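Local coordinates for protein cAMP factor (Mobiluncus curtisii, PDB 6JLC) that probably acts as a pore-forming toxin that takes part in the co-hemolytic CAMP reaction, at residues K145-N159 / W196-I210. Residues are numbered along the deposited sequence; the frame is centred on the assembly and turned at random.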
ATOM      1  N   LYS A 145      14.052 -14.663   7.855  1.00 30.86           N
ATOM      2  CA  LYS A 145      15.194 -14.619   8.757  1.00 33.07           C
ATOM      3  C   LYS A 145      15.944 -13.315   8.533  1.00 28.51           C
ATOM      4  O   LYS A 145      15.927 -12.748   7.435  1.00 27.32           O
ATOM      5  CB  LYS A 145      16.141 -15.799   8.530  1.00 34.96           C
ATOM      6  CG  LYS A 145      15.546 -17.173   8.775  1.00 41.56           C
ATOM      7  CD  LYS A 145      16.560 -18.250   8.420  1.00 51.93           C
ATOM      8  CE  LYS A 145      16.018 -19.638   8.675  1.00 62.95           C
ATOM      9  NZ  LYS A 145      14.639 -19.776   8.133  1.00 66.48           N
ATOM     10  N   SER A 146      16.611 -12.834   9.580  1.00 26.75           N
ATOM     11  CA  SER A 146      17.385 -11.612   9.412  1.00 27.26           C
ATOM     12  C   SER A 146      18.489 -11.775   8.370  1.00 29.54           C
ATOM     13  O   SER A 146      18.934 -10.773   7.798  1.00 26.97           O
ATOM     14  CB  SER A 146      17.979 -11.173  10.748  1.00 28.42           C
ATOM     15  OG  SER A 146      18.911 -12.126  11.212  1.00 30.09           O
ATOM     16  N   THR A 147      18.908 -13.016   8.081  1.00 27.90           N
ATOM     17  CA  THR A 147      19.926 -13.281   7.065  1.00 28.67           C
ATOM     18  C   THR A 147      19.355 -13.386   5.653  1.00 33.98           C
ATOM     19  O   THR A 147      20.137 -13.450   4.697  1.00 31.10           O
ATOM     20  CB  THR A 147      20.675 -14.576   7.394  1.00 29.94           C
ATOM     21  OG1 THR A 147      19.722 -15.596   7.697  1.00 30.77           O
ATOM     22  CG2 THR A 147      21.573 -14.383   8.596  1.00 31.59           C
ATOM     23  N   ASP A 148      18.032 -13.439   5.496  1.00 30.89           N
ATOM     24  CA  ASP A 148      17.435 -13.493   4.171  1.00 31.18           C
ATOM     25  C   ASP A 148      17.604 -12.159   3.446  1.00 34.54           C
ATOM     26  O   ASP A 148      17.821 -11.108   4.056  1.00 30.91           O
ATOM     27  CB  ASP A 148      15.946 -13.826   4.243  1.00 26.74           C
ATOM     28  CG  ASP A 148      15.676 -15.262   4.622  1.00 35.92           C
ATOM     29  OD1 ASP A 148      16.588 -16.109   4.488  1.00 35.40           O
ATOM     30  OD2 ASP A 148      14.542 -15.531   5.059  1.00 39.11           O
ATOM     31  N   THR A 149      17.503 -12.212   2.123  1.00 35.02           N
ATOM     32  CA  THR A 149      17.518 -10.990   1.331  1.00 32.47           C
ATOM     33  C   THR A 149      16.270 -10.177   1.631  1.00 31.77           C
ATOM     34  O   THR A 149      15.160 -10.721   1.690  1.00 31.67           O
ATOM     35  CB  THR A 149      17.589 -11.315  -0.162  1.00 39.31           C
ATOM     36  OG1 THR A 149      18.744 -12.118  -0.401  1.00 37.08           O
ATOM     37  CG2 THR A 149      17.703 -10.031  -0.996  1.00 35.49           C
ATOM     38  N   ALA A 150      16.451  -8.875   1.844  1.00 27.82           N
ATOM     39  CA  ALA A 150      15.308  -8.024   2.128  1.00 26.88           C
ATOM     40  C   ALA A 150      14.338  -8.058   0.956  1.00 31.25           C
ATOM     41  O   ALA A 150      14.749  -7.985  -0.208  1.00 32.90           O
ATOM     42  CB  ALA A 150      15.773  -6.592   2.404  1.00 27.30           C
ATOM     43  N   THR A 151      13.055  -8.240   1.260  1.00 30.61           N
ATOM     44  CA  THR A 151      12.025  -8.081   0.252  1.00 29.90           C
ATOM     45  C   THR A 151      11.834  -6.595  -0.044  1.00 36.13           C
ATOM     46  O   THR A 151      12.370  -5.722   0.645  1.00 34.25           O
ATOM     47  CB  THR A 151      10.713  -8.690   0.732  1.00 29.67           C
ATOM     48  OG1 THR A 151      10.297  -7.996   1.922  1.00 33.57           O
ATOM     49  CG2 THR A 151      10.889 -10.185   1.042  1.00 26.65           C
ATOM     50  N   ILE A 152      11.044  -6.298  -1.076  1.00 37.24           N
ATOM     51  CA  ILE A 152      10.746  -4.892  -1.345  1.00 35.44           C
ATOM     52  C   ILE A 152       9.940  -4.281  -0.204  1.00 29.10           C
ATOM     53  O   ILE A 152       9.988  -3.067   0.016  1.00 30.15           O
ATOM     54  CB  ILE A 152      10.010  -4.743  -2.686  1.00 41.89           C
ATOM     55  CG1 ILE A 152       8.627  -5.339  -2.540  1.00 49.09           C
ATOM     56  CG2 ILE A 152      10.772  -5.419  -3.808  1.00 45.57           C
ATOM     57  CD1 ILE A 152       7.632  -4.497  -3.131  1.00 57.00           C
ATOM     58  N   TYR A 153       9.195  -5.101   0.547  1.00 26.69           N
ATOM     59  CA  TYR A 153       8.422  -4.574   1.671  1.00 28.62           C
ATOM     60  C   TYR A 153       9.337  -4.098   2.796  1.00 29.60           C
ATOM     61  O   TYR A 153       9.087  -3.050   3.399  1.00 29.10           O
ATOM     62  CB  TYR A 153       7.425  -5.632   2.155  1.00 28.95           C
ATOM     63  CG  TYR A 153       6.688  -6.168   0.954  1.00 30.00           C
ATOM     64  CD1 TYR A 153       5.599  -5.480   0.436  1.00 36.22           C
ATOM     65  CD2 TYR A 153       7.144  -7.296   0.279  1.00 34.17           C
ATOM     66  CE1 TYR A 153       4.951  -5.934  -0.705  1.00 34.82           C
ATOM     67  CE2 TYR A 153       6.506  -7.751  -0.861  1.00 37.37           C
ATOM     68  CZ  TYR A 153       5.406  -7.068  -1.343  1.00 38.55           C
ATOM     69  OH  TYR A 153       4.761  -7.527  -2.474  1.00 36.32           O
ATOM     70  N   VAL A 154      10.413  -4.839   3.068  1.00 27.18           N
ATOM     71  CA  VAL A 154      11.399  -4.396   4.055  1.00 30.71           C
ATOM     72  C   VAL A 154      12.160  -3.179   3.532  1.00 26.78           C
ATOM     73  O   VAL A 154      12.403  -2.216   4.270  1.00 29.03           O
ATOM     74  CB  VAL A 154      12.352  -5.557   4.412  1.00 28.38           C
ATOM     75  CG1 VAL A 154      13.523  -5.058   5.277  1.00 28.38           C
ATOM     76  CG2 VAL A 154      11.602  -6.649   5.153  1.00 28.17           C
ATOM     77  N   LYS A 155      12.570  -3.221   2.262  1.00 26.22           N
ATOM     78  CA  LYS A 155      13.215  -2.070   1.629  1.00 30.54           C
ATOM     79  C   LYS A 155      12.331  -0.831   1.676  1.00 36.39           C
ATOM     80  O   LYS A 155      12.841   0.290   1.807  1.00 30.13           O
ATOM     81  CB  LYS A 155      13.570  -2.401   0.177  1.00 31.77           C
ATOM     82  CG  LYS A 155      14.868  -3.186   0.003  1.00 36.60           C
ATOM     83  CD  LYS A 155      16.075  -2.346   0.406  1.00 33.08           C
ATOM     84  CE  LYS A 155      17.397  -3.090   0.206  1.00 35.86           C
ATOM     85  NZ  LYS A 155      17.739  -3.166  -1.241  1.00 32.26           N
ATOM     86  N   ASP A 156      11.009  -1.003   1.564  1.00 29.50           N
ATOM     87  CA  ASP A 156      10.120   0.152   1.654  1.00 29.54           C
ATOM     88  C   ASP A 156      10.108   0.745   3.058  1.00 31.37           C
ATOM     89  O   ASP A 156       9.974   1.963   3.205  1.00 31.05           O
ATOM     90  CB  ASP A 156       8.708  -0.231   1.202  1.00 36.01           C
ATOM     91  CG  ASP A 156       8.630  -0.516  -0.311  1.00 48.21           C
ATOM     92  OD1 ASP A 156       9.480   0.004  -1.065  1.00 48.21           O
ATOM     93  OD2 ASP A 156       7.728  -1.267  -0.750  1.00 45.42           O
ATOM     94  N   LEU A 157      10.255  -0.084   4.099  1.00 30.43           N
ATOM     95  CA  LEU A 157      10.376   0.451   5.458  1.00 27.82           C
ATOM     96  C   LEU A 157      11.651   1.283   5.612  1.00 31.55           C
ATOM     97  O   LEU A 157      11.646   2.341   6.254  1.00 26.70           O
ATOM     98  CB  LEU A 157      10.355  -0.694   6.473  1.00 29.07           C
ATOM     99  CG  LEU A 157      10.285  -0.302   7.953  1.00 30.41           C
ATOM    100  CD1 LEU A 157       8.987   0.423   8.265  1.00 34.42           C
ATOM    101  CD2 LEU A 157      10.448  -1.529   8.852  1.00 34.35           C
ATOM    102  N   LEU A 158      12.734   0.866   4.990  1.00 27.76           N
ATOM    103  CA  LEU A 158      13.981   1.602   5.017  1.00 23.91           C
ATOM    104  C   LEU A 158      13.816   2.916   4.245  1.00 22.98           C
ATOM    105  O   LEU A 158      14.238   3.945   4.664  1.00 25.83           O
ATOM    106  CB  LEU A 158      15.094   0.790   4.426  1.00 24.65           C
ATOM    107  CG  LEU A 158      16.407   1.487   4.204  1.00 26.62           C
ATOM    108  CD1 LEU A 158      16.871   2.218   5.435  1.00 28.59           C
ATOM    109  CD2 LEU A 158      17.458   0.569   3.683  1.00 26.18           C
ATOM    110  N   ASN A 159      13.159   2.837   3.113  1.00 24.99           N
ATOM    111  CA  ASN A 159      12.918   4.020   2.313  1.00 26.43           C
ATOM    112  C   ASN A 159      12.079   5.013   3.059  1.00 29.31           C
ATOM    113  O   ASN A 159      12.311   6.169   3.000  1.00 29.44           O
ATOM    114  CB  ASN A 159      12.313   3.687   0.968  1.00 29.29           C
ATOM    115  CG  ASN A 159      12.657   4.713  -0.086  1.00 42.11           C
ATOM    116  OD1 ASN A 159      11.923   4.953  -1.007  1.00 51.97           O
ATOM    117  ND2 ASN A 159      13.770   5.308   0.073  1.00 41.43           N
ATOM    118  N   TRP A 196      19.827   0.771   0.888  1.00 31.41           N
ATOM    119  CA  TRP A 196      18.564   0.661   0.167  1.00 31.51           C
ATOM    120  C   TRP A 196      18.778   0.285  -1.298  1.00 37.34           C
ATOM    121  O   TRP A 196      17.969  -0.444  -1.883  1.00 31.52           O
ATOM    122  CB  TRP A 196      17.794   1.973   0.268  1.00 32.76           C
ATOM    123  CG  TRP A 196      16.482   1.961  -0.441  1.00 31.93           C
ATOM    124  CD1 TRP A 196      15.301   1.446   0.016  1.00 32.40           C
ATOM    125  CD2 TRP A 196      16.213   2.489  -1.739  1.00 33.70           C
ATOM    126  NE1 TRP A 196      14.313   1.634  -0.919  1.00 33.37           N
ATOM    127  CE2 TRP A 196      14.850   2.274  -2.004  1.00 37.64           C
ATOM    128  CE3 TRP A 196      16.993   3.134  -2.698  1.00 40.10           C
ATOM    129  CZ2 TRP A 196      14.253   2.669  -3.196  1.00 44.77           C
ATOM    130  CZ3 TRP A 196      16.399   3.525  -3.876  1.00 38.72           C
ATOM    131  CH2 TRP A 196      15.044   3.295  -4.116  1.00 46.72           C
ATOM    132  N   PHE A 197      19.854   0.779  -1.907  1.00 36.54           N
ATOM    133  CA  PHE A 197      20.107   0.480  -3.309  1.00 41.43           C
ATOM    134  C   PHE A 197      20.763  -0.880  -3.515  1.00 45.30           C
ATOM    135  O   PHE A 197      20.699  -1.414  -4.629  1.00 45.80           O
ATOM    136  CB  PHE A 197      20.985   1.570  -3.922  1.00 51.52           C
ATOM    137  CG  PHE A 197      20.209   2.636  -4.659  1.00 65.54           C
ATOM    138  CD1 PHE A 197      19.788   2.431  -5.967  1.00 71.21           C
ATOM    139  CD2 PHE A 197      19.890   3.840  -4.039  1.00 63.78           C
ATOM    140  CE1 PHE A 197      19.081   3.416  -6.648  1.00 69.32           C
ATOM    141  CE2 PHE A 197      19.195   4.829  -4.718  1.00 62.62           C
ATOM    142  CZ  PHE A 197      18.779   4.612  -6.021  1.00 64.07           C
ATOM    143  N   LYS A 198      21.388  -1.446  -2.479  1.00 45.87           N
ATOM    144  CA  LYS A 198      22.105  -2.713  -2.610  1.00 50.11           C
ATOM    145  C   LYS A 198      21.102  -3.845  -2.781  1.00 50.50           C
ATOM    146  O   LYS A 198      20.369  -4.179  -1.846  1.00 44.05           O
ATOM    147  CB  LYS A 198      23.000  -2.950  -1.396  1.00 45.05           C
ATOM    148  CG  LYS A 198      23.483  -4.385  -1.286  1.00 50.42           C
ATOM    149  CD  LYS A 198      24.872  -4.501  -0.712  1.00 53.83           C
ATOM    150  CE  LYS A 198      24.847  -4.489   0.795  1.00 60.51           C
ATOM    151  NZ  LYS A 198      26.079  -5.108   1.364  1.00 63.86           N
ATOM    152  N   ALA A 199      21.073  -4.444  -3.977  1.00 48.42           N
ATOM    153  CA  ALA A 199      20.029  -5.413  -4.304  1.00 46.10           C
ATOM    154  C   ALA A 199      20.081  -6.645  -3.412  1.00 39.32           C
ATOM    155  O   ALA A 199      19.053  -7.301  -3.209  1.00 48.72           O
ATOM    156  CB  ALA A 199      20.140  -5.830  -5.768  1.00 53.61           C
ATOM    157  N   LYS A 200      21.252  -6.981  -2.879  1.00 36.14           N
ATOM    158  CA  LYS A 200      21.417  -8.172  -2.061  1.00 47.29           C
ATOM    159  C   LYS A 200      21.483  -7.852  -0.575  1.00 45.21           C
ATOM    160  O   LYS A 200      21.922  -8.697   0.215  1.00 38.99           O
ATOM    161  CB  LYS A 200      22.666  -8.943  -2.496  1.00 52.03           C
ATOM    162  CG  LYS A 200      22.515  -9.657  -3.834  1.00 59.82           C
ATOM    163  CD  LYS A 200      21.516 -10.808  -3.751  1.00 62.18           C
ATOM    164  CE  LYS A 200      20.274 -10.531  -4.590  1.00 66.70           C
ATOM    165  NZ  LYS A 200      19.428 -11.748  -4.766  1.00 69.24           N
ATOM    166  N   ALA A 201      21.076  -6.645  -0.183  1.00 45.45           N
ATOM    167  CA  ALA A 201      21.031  -6.297   1.231  1.00 43.61           C
ATOM    168  C   ALA A 201      20.129  -7.265   1.981  1.00 32.43           C
ATOM    169  O   ALA A 201      19.051  -7.629   1.502  1.00 32.69           O
ATOM    170  CB  ALA A 201      20.526  -4.865   1.415  1.00 41.37           C
ATOM    171  N   THR A 202      20.576  -7.684   3.161  1.00 32.06           N
ATOM    172  CA  THR A 202      19.775  -8.565   3.995  1.00 32.45           C
ATOM    173  C   THR A 202      18.763  -7.764   4.801  1.00 29.60           C
ATOM    174  O   THR A 202      18.881  -6.549   4.966  1.00 27.65           O
ATOM    175  CB  THR A 202      20.645  -9.349   4.971  1.00 35.43           C
ATOM    176  OG1 THR A 202      21.337  -8.423   5.821  1.00 36.65           O
ATOM    177  CG2 THR A 202      21.647 -10.232   4.222  1.00 39.79           C
ATOM    178  N   VAL A 203      17.761  -8.479   5.321  1.00 29.78           N
ATOM    179  CA  VAL A 203      16.831  -7.879   6.276  1.00 28.13           C
ATOM    180  C   VAL A 203      17.600  -7.177   7.385  1.00 28.78           C
ATOM    181  O   VAL A 203      17.334  -6.016   7.715  1.00 25.58           O
ATOM    182  CB  VAL A 203      15.882  -8.949   6.841  1.00 27.02           C
ATOM    183  CG1 VAL A 203      15.047  -8.377   7.989  1.00 23.67           C
ATOM    184  CG2 VAL A 203      14.992  -9.492   5.716  1.00 27.77           C
ATOM    185  N   ALA A 204      18.591  -7.866   7.952  1.00 27.64           N
ATOM    186  CA  ALA A 204      19.355  -7.298   9.059  1.00 30.27           C
ATOM    187  C   ALA A 204      20.077  -6.021   8.647  1.00 26.98           C
ATOM    188  O   ALA A 204      20.185  -5.079   9.443  1.00 27.16           O
ATOM    189  CB  ALA A 204      20.360  -8.323   9.581  1.00 30.50           C
ATOM    190  N   GLU A 205      20.616  -5.982   7.429  1.00 28.41           N
ATOM    191  CA  GLU A 205      21.292  -4.765   6.987  1.00 30.43           C
ATOM    192  C   GLU A 205      20.310  -3.602   6.880  1.00 30.52           C
ATOM    193  O   GLU A 205      20.659  -2.456   7.178  1.00 25.69           O
ATOM    194  CB  GLU A 205      21.996  -4.985   5.643  1.00 36.05           C
ATOM    195  CG  GLU A 205      23.263  -5.842   5.688  1.00 35.46           C
ATOM    196  CD  GLU A 205      23.818  -6.112   4.296  1.00 47.78           C
ATOM    197  OE1 GLU A 205      23.213  -6.909   3.549  1.00 50.99           O
ATOM    198  OE2 GLU A 205      24.853  -5.510   3.936  1.00 56.40           O
ATOM    199  N   CYS A 206      19.076  -3.878   6.448  1.00 26.45           N
ATOM    200  CA  CYS A 206      18.078  -2.815   6.356  1.00 30.24           C
ATOM    201  C   CYS A 206      17.656  -2.344   7.746  1.00 23.92           C
ATOM    202  O   CYS A 206      17.584  -1.133   8.002  1.00 27.92           O
ATOM    203  CB  CYS A 206      16.868  -3.304   5.550  1.00 27.52           C
ATOM    204  SG  CYS A 206      17.240  -3.620   3.805  1.00 30.47           S
ATOM    205  N   ASP A 207      17.379  -3.288   8.659  1.00 23.66           N
ATOM    206  CA  ASP A 207      17.026  -2.924  10.033  1.00 25.03           C
ATOM    207  C   ASP A 207      18.140  -2.126  10.702  1.00 26.27           C
ATOM    208  O   ASP A 207      17.875  -1.164  11.430  1.00 25.32           O
ATOM    209  CB  ASP A 207      16.727  -4.174  10.868  1.00 26.53           C
ATOM    210  CG  ASP A 207      15.436  -4.874  10.461  1.00 34.54           C
ATOM    211  OD1 ASP A 207      14.560  -4.227   9.844  1.00 35.46           O
ATOM    212  OD2 ASP A 207      15.308  -6.075  10.769  1.00 30.93           O
ATOM    213  N   ALA A 208      19.395  -2.531  10.492  1.00 30.45           N
ATOM    214  CA  ALA A 208      20.511  -1.788  11.078  1.00 29.63           C
ATOM    215  C   ALA A 208      20.608  -0.380  10.502  1.00 29.52           C
ATOM    216  O   ALA A 208      20.906   0.574  11.231  1.00 30.48           O
ATOM    217  CB  ALA A 208      21.822  -2.542  10.851  1.00 34.17           C
ATOM    218  N   ALA A 209      20.380  -0.232   9.197  1.00 26.81           N
ATOM    219  CA  ALA A 209      20.416   1.097   8.592  1.00 27.40           C
ATOM    220  C   ALA A 209      19.335   1.999   9.179  1.00 30.62           C
ATOM    221  O   ALA A 209      19.579   3.185   9.439  1.00 29.97           O
ATOM    222  CB  ALA A 209      20.259   0.991   7.077  1.00 26.64           C
ATOM    223  N   ILE A 210      18.130   1.458   9.385  1.00 28.60           N
ATOM    224  CA  ILE A 210      17.070   2.240  10.019  1.00 28.04           C
ATOM    225  C   ILE A 210      17.498   2.678  11.416  1.00 27.77           C
ATOM    226  O   ILE A 210      17.382   3.856  11.784  1.00 26.91           O
ATOM    227  CB  ILE A 210      15.756   1.437  10.058  1.00 27.43           C
ATOM    228  CG1 ILE A 210      15.184   1.270   8.643  1.00 25.11           C
ATOM    229  CG2 ILE A 210      14.748   2.108  11.016  1.00 29.41           C
ATOM    230  CD1 ILE A 210      14.143   0.136   8.538  1.00 26.35           C
TER
HETATM  231  O   HOH W   1      17.682  -6.392  -0.705  1.00 45.72           O
HETATM  232  O   HOH W   2      11.925   0.375  -1.822  1.00 44.16           O
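Leu158 enters the neighbouring segment as a knob, its side chain set among Trp196, Cys206, Ala209 and Ile210. Its two methyls divide the work: CD1 lies 3.7 Å from Ile210 CG1, while CD2 lies 3.7 Å from Trp196 CB. Nearer the helix starts, the Cys206 sulfur packs against Ala150 and Lys155, with SG 3.6 Å from Ala150 CB and the Lys155 methylenes alongside. The Lys155 chain bends at chi2 (-67°) and again at chi4, which brings NZ to the turn between helices 179-197 and 203-222, where it donates to Trp196 O at 2.8 Å and to Lys198 O at 2.9 Å, both from above the carbonyl planes. Lys198 O also accepts, on its opposite face, from Ala201 N, the bond that closes the type I turn Lys198-Ala201.

This chain is the C-terminal piece of a longer protein, and its last three helices form a bundle: helices 152-173 and 203-222 start side by side, their short segments inclined by 13°, and helix 179-197 runs antiparallel to them, its Val195 touching Leu158 and Ala209. A single beta bridge, Thr149 with Thr202, joins the two lead-in loops; Ala150 N donates to Ala201 O and Val203 N to Asp148 O, each at 2.9 Å. Thr202 and Glu205 then form a capping box.

Packing is looser toward the exposed type I turn Lys145-Asp148, where Ala204 N donates to Ser146 O but side chains meet only through Ser146 CB and Ala204 CB, 3.9 Å apart. At the other end, partly exposed Asn159 lays its amide on one face of the Trp196 ring, planes 18° apart, ND2 offset toward the rim, while a water accepts from Trp196 NE1 and donates to Asp156 OD1.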